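Local coordinates for glutathione s-transferase protein (Ralstonia solanacearum, PDB 3TOU) that binds glutathione and probably catalyses its conjugation to electrophilic substrates, at residues 177-182 / 187-192. Sequence-based numbering, arbitrary orientation.
Sequences DWREQH and AFYTRI
The six-membered ring of W178 drives its edge at the face of Y189 in an offset edge-to-face pair, with ring planes at 89° and centroids 5.7 Å apart. The leading atom is W178 CH2, which comes within 3.6 Å of Y189 CB and 3.8 Å of Y189 CG, so the indole meets the root of the tyrosine rather than its hydroxyl end. Beside it, the guanidinium of R179 reaches the same phenol ring: R179 NH2 lies 3.6 Å from Y189 CD2, and the guanidinium plane is turned 84° from the ring plane. An extended chain from CG to NE carries R179 over one face of the indole, where NH1 sits 3.1 Å above the W178 plane, toward the rim. D170 of helix 157-172 holds both side chains in place, with a salt bridge to R179 NH2 and a weak hydrogen bond from W178 NE1. Between the exposed residues R179 and T190 a water bridges the segments, accepting from R179 NE at 3.0 Å and hydrogen-bonded to T190 OG1. Upstream, D177 N-caps the short helix 178-181 through a bond from E180 N to D177 OD1. W178 also packs on L137 of helix 123-144 and L166 of helix 157-172, and Y189 on A167 of the latter, so helices 178-181 and 183-193 lie against two helices of the bundle, within the all-helical C-terminal domain of the glutathione S-transferase fold and away from the glutathione site.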
loop_
_atom_site.group_PDB
_atom_site.type_symbol
_atom_site.label_atom_id
_atom_site.label_comp_id
_atom_site.label_asym_id
_atom_site.label_seq_id
_atom_site.Cartn_x
_atom_site.Cartn_y
_atom_site.Cartn_z
ATOM N N ASP A 177 -10.396 -20.438 -9.365
ATOM C CA ASP A 177 -11.281 -20.262 -10.515
ATOM C C ASP A 177 -12.218 -19.085 -10.283
ATOM O O ASP A 177 -13.424 -19.249 -10.041
ATOM C CB ASP A 177 -12.049 -21.549 -10.858
ATOM C CG ASP A 177 -12.493 -21.605 -12.333
ATOM O OD1 ASP A 177 -12.590 -20.546 -13.006
ATOM O OD2 ASP A 177 -12.758 -22.725 -12.824
ATOM N N TRP A 178 -11.647 -17.885 -10.365
ATOM C CA TRP A 178 -12.401 -16.672 -10.091
ATOM C C TRP A 178 -13.435 -16.395 -11.180
ATOM O O TRP A 178 -14.477 -15.812 -10.898
ATOM C CB TRP A 178 -11.461 -15.480 -9.857
ATOM C CG TRP A 178 -10.486 -15.217 -10.963
ATOM C CD1 TRP A 178 -9.190 -15.661 -11.049
ATOM C CD2 TRP A 178 -10.715 -14.414 -12.115
ATOM N NE1 TRP A 178 -8.612 -15.194 -12.206
ATOM C CE2 TRP A 178 -9.525 -14.422 -12.874
ATOM C CE3 TRP A 178 -11.820 -13.683 -12.588
ATOM C CZ2 TRP A 178 -9.406 -13.729 -14.077
ATOM C CZ3 TRP A 178 -11.696 -12.996 -13.788
ATOM C CH2 TRP A 178 -10.501 -13.031 -14.521
ATOM N N ARG A 179 -13.152 -16.839 -12.409
ATOM C CA ARG A 179 -14.116 -16.701 -13.516
ATOM C C ARG A 179 -15.401 -17.495 -13.268
ATOM O O ARG A 179 -16.491 -16.977 -13.495
ATOM C CB ARG A 179 -13.511 -17.147 -14.841
ATOM C CG ARG A 179 -12.488 -16.188 -15.430
ATOM C CD ARG A 179 -11.837 -16.809 -16.677
ATOM N NE ARG A 179 -10.830 -15.934 -17.276
ATOM C CZ ARG A 179 -9.578 -15.839 -16.839
ATOM N NH1 ARG A 179 -9.177 -16.568 -15.797
ATOM N NH2 ARG A 179 -8.726 -15.022 -17.441
ATOM N N GLU A 180 -15.258 -18.744 -12.820
ATOM C CA GLU A 180 -16.421 -19.591 -12.509
ATOM C C GLU A 180 -17.223 -19.039 -11.329
ATOM O O GLU A 180 -18.461 -19.038 -11.356
ATOM C CB GLU A 180 -16.002 -21.053 -12.281
ATOM C CG GLU A 180 -16.868 -21.837 -11.277
ATOM C CD GLU A 180 -17.384 -23.158 -11.821
ATOM O OE1 GLU A 180 -16.890 -24.218 -11.380
ATOM O OE2 GLU A 180 -18.289 -23.136 -12.687
ATOM N N GLN A 181 -16.516 -18.539 -10.313
ATOM C CA GLN A 181 -17.153 -17.928 -9.147
ATOM C C GLN A 181 -17.894 -16.632 -9.488
ATOM O O GLN A 181 -18.955 -16.366 -8.936
ATOM C CB GLN A 181 -16.108 -17.630 -8.061
ATOM C CG GLN A 181 -15.523 -18.847 -7.343
ATOM C CD GLN A 181 -14.161 -18.551 -6.708
ATOM O OE1 GLN A 181 -13.925 -17.460 -6.183
ATOM N NE2 GLN A 181 -13.260 -19.527 -6.759
ATOM N N HIS A 182 -17.321 -15.824 -10.385
ATOM C CA HIS A 182 -17.789 -14.453 -10.611
ATOM C C HIS A 182 -17.858 -14.121 -12.099
ATOM O O HIS A 182 -16.891 -13.623 -12.688
ATOM C CB HIS A 182 -16.902 -13.440 -9.859
ATOM C CG HIS A 182 -16.735 -13.752 -8.404
ATOM N ND1 HIS A 182 -17.792 -13.745 -7.519
ATOM C CD2 HIS A 182 -15.644 -14.110 -7.684
ATOM C CE1 HIS A 182 -17.356 -14.066 -6.313
ATOM N NE2 HIS A 182 -16.056 -14.291 -6.386
ATOM N N ALA A 187 -16.289 -11.337 -17.400
ATOM C CA ALA A 187 -16.663 -10.417 -18.470
ATOM C C ALA A 187 -15.832 -9.134 -18.428
ATOM O O ALA A 187 -15.357 -8.659 -19.467
ATOM C CB ALA A 187 -18.150 -10.087 -18.391
ATOM N N PHE A 188 -15.657 -8.593 -17.219
ATOM C CA PHE A 188 -14.832 -7.406 -17.009
ATOM C C PHE A 188 -13.420 -7.618 -17.550
ATOM O O PHE A 188 -12.869 -6.755 -18.259
ATOM C CB PHE A 188 -14.767 -7.064 -15.517
ATOM C CG PHE A 188 -13.756 -5.997 -15.180
ATOM C CD1 PHE A 188 -14.097 -4.644 -15.262
ATOM C CD2 PHE A 188 -12.457 -6.349 -14.787
ATOM C CE1 PHE A 188 -13.158 -3.655 -14.952
ATOM C CE2 PHE A 188 -11.501 -5.362 -14.491
ATOM C CZ PHE A 188 -11.860 -4.019 -14.567
ATOM N N TYR A 189 -12.836 -8.759 -17.203
ATOM C CA TYR A 189 -11.459 -9.024 -17.568
ATOM C C TYR A 189 -11.307 -9.232 -19.071
ATOM O O TYR A 189 -10.341 -8.756 -19.656
ATOM C CB TYR A 189 -10.893 -10.199 -16.782
ATOM C CG TYR A 189 -9.431 -10.399 -17.051
ATOM C CD1 TYR A 189 -8.491 -9.479 -16.584
ATOM C CD2 TYR A 189 -8.984 -11.490 -17.805
ATOM C CE1 TYR A 189 -7.139 -9.651 -16.839
ATOM C CE2 TYR A 189 -7.632 -11.666 -18.081
ATOM C CZ TYR A 189 -6.714 -10.750 -17.579
ATOM O OH TYR A 189 -5.384 -10.903 -17.837
ATOM N N THR A 190 -12.281 -9.906 -19.692
ATOM C CA THR A 190 -12.318 -10.051 -21.154
ATOM C C THR A 190 -12.271 -8.676 -21.846
ATOM O O THR A 190 -11.575 -8.505 -22.853
ATOM C CB THR A 190 -13.574 -10.891 -21.587
ATOM O OG1 THR A 190 -13.411 -12.246 -21.141
ATOM C CG2 THR A 190 -13.779 -10.889 -23.106
ATOM N N ARG A 191 -12.977 -7.696 -21.282
ATOM C CA ARG A 191 -12.981 -6.329 -21.823
ATOM C C ARG A 191 -11.662 -5.579 -21.603
ATOM O O ARG A 191 -11.228 -4.825 -22.479
ATOM C CB ARG A 191 -14.114 -5.504 -21.229
ATOM C CG ARG A 191 -15.524 -5.979 -21.602
ATOM C CD ARG A 191 -16.580 -4.940 -21.225
ATOM N NE ARG A 191 -16.664 -4.637 -19.790
ATOM C CZ ARG A 191 -17.338 -5.358 -18.890
ATOM N NH1 ARG A 191 -17.978 -6.460 -19.252
ATOM N NH2 ARG A 191 -17.365 -4.987 -17.609
ATOM N N ILE A 192 -11.040 -5.763 -20.440
ATOM C CA ILE A 192 -9.830 -4.989 -20.129
ATOM C C ILE A 192 -8.546 -5.603 -20.690
ATOM O O ILE A 192 -7.618 -4.871 -21.028
ATOM C CB ILE A 192 -9.712 -4.653 -18.605
ATOM C CG1 ILE A 192 -8.986 -3.306 -18.418
ATOM C CG2 ILE A 192 -9.074 -5.805 -17.816
ATOM C CD1 ILE A 192 -9.015 -2.772 -17.004
HETATM O O HOH W 1 -12.482 -13.819 -18.624
#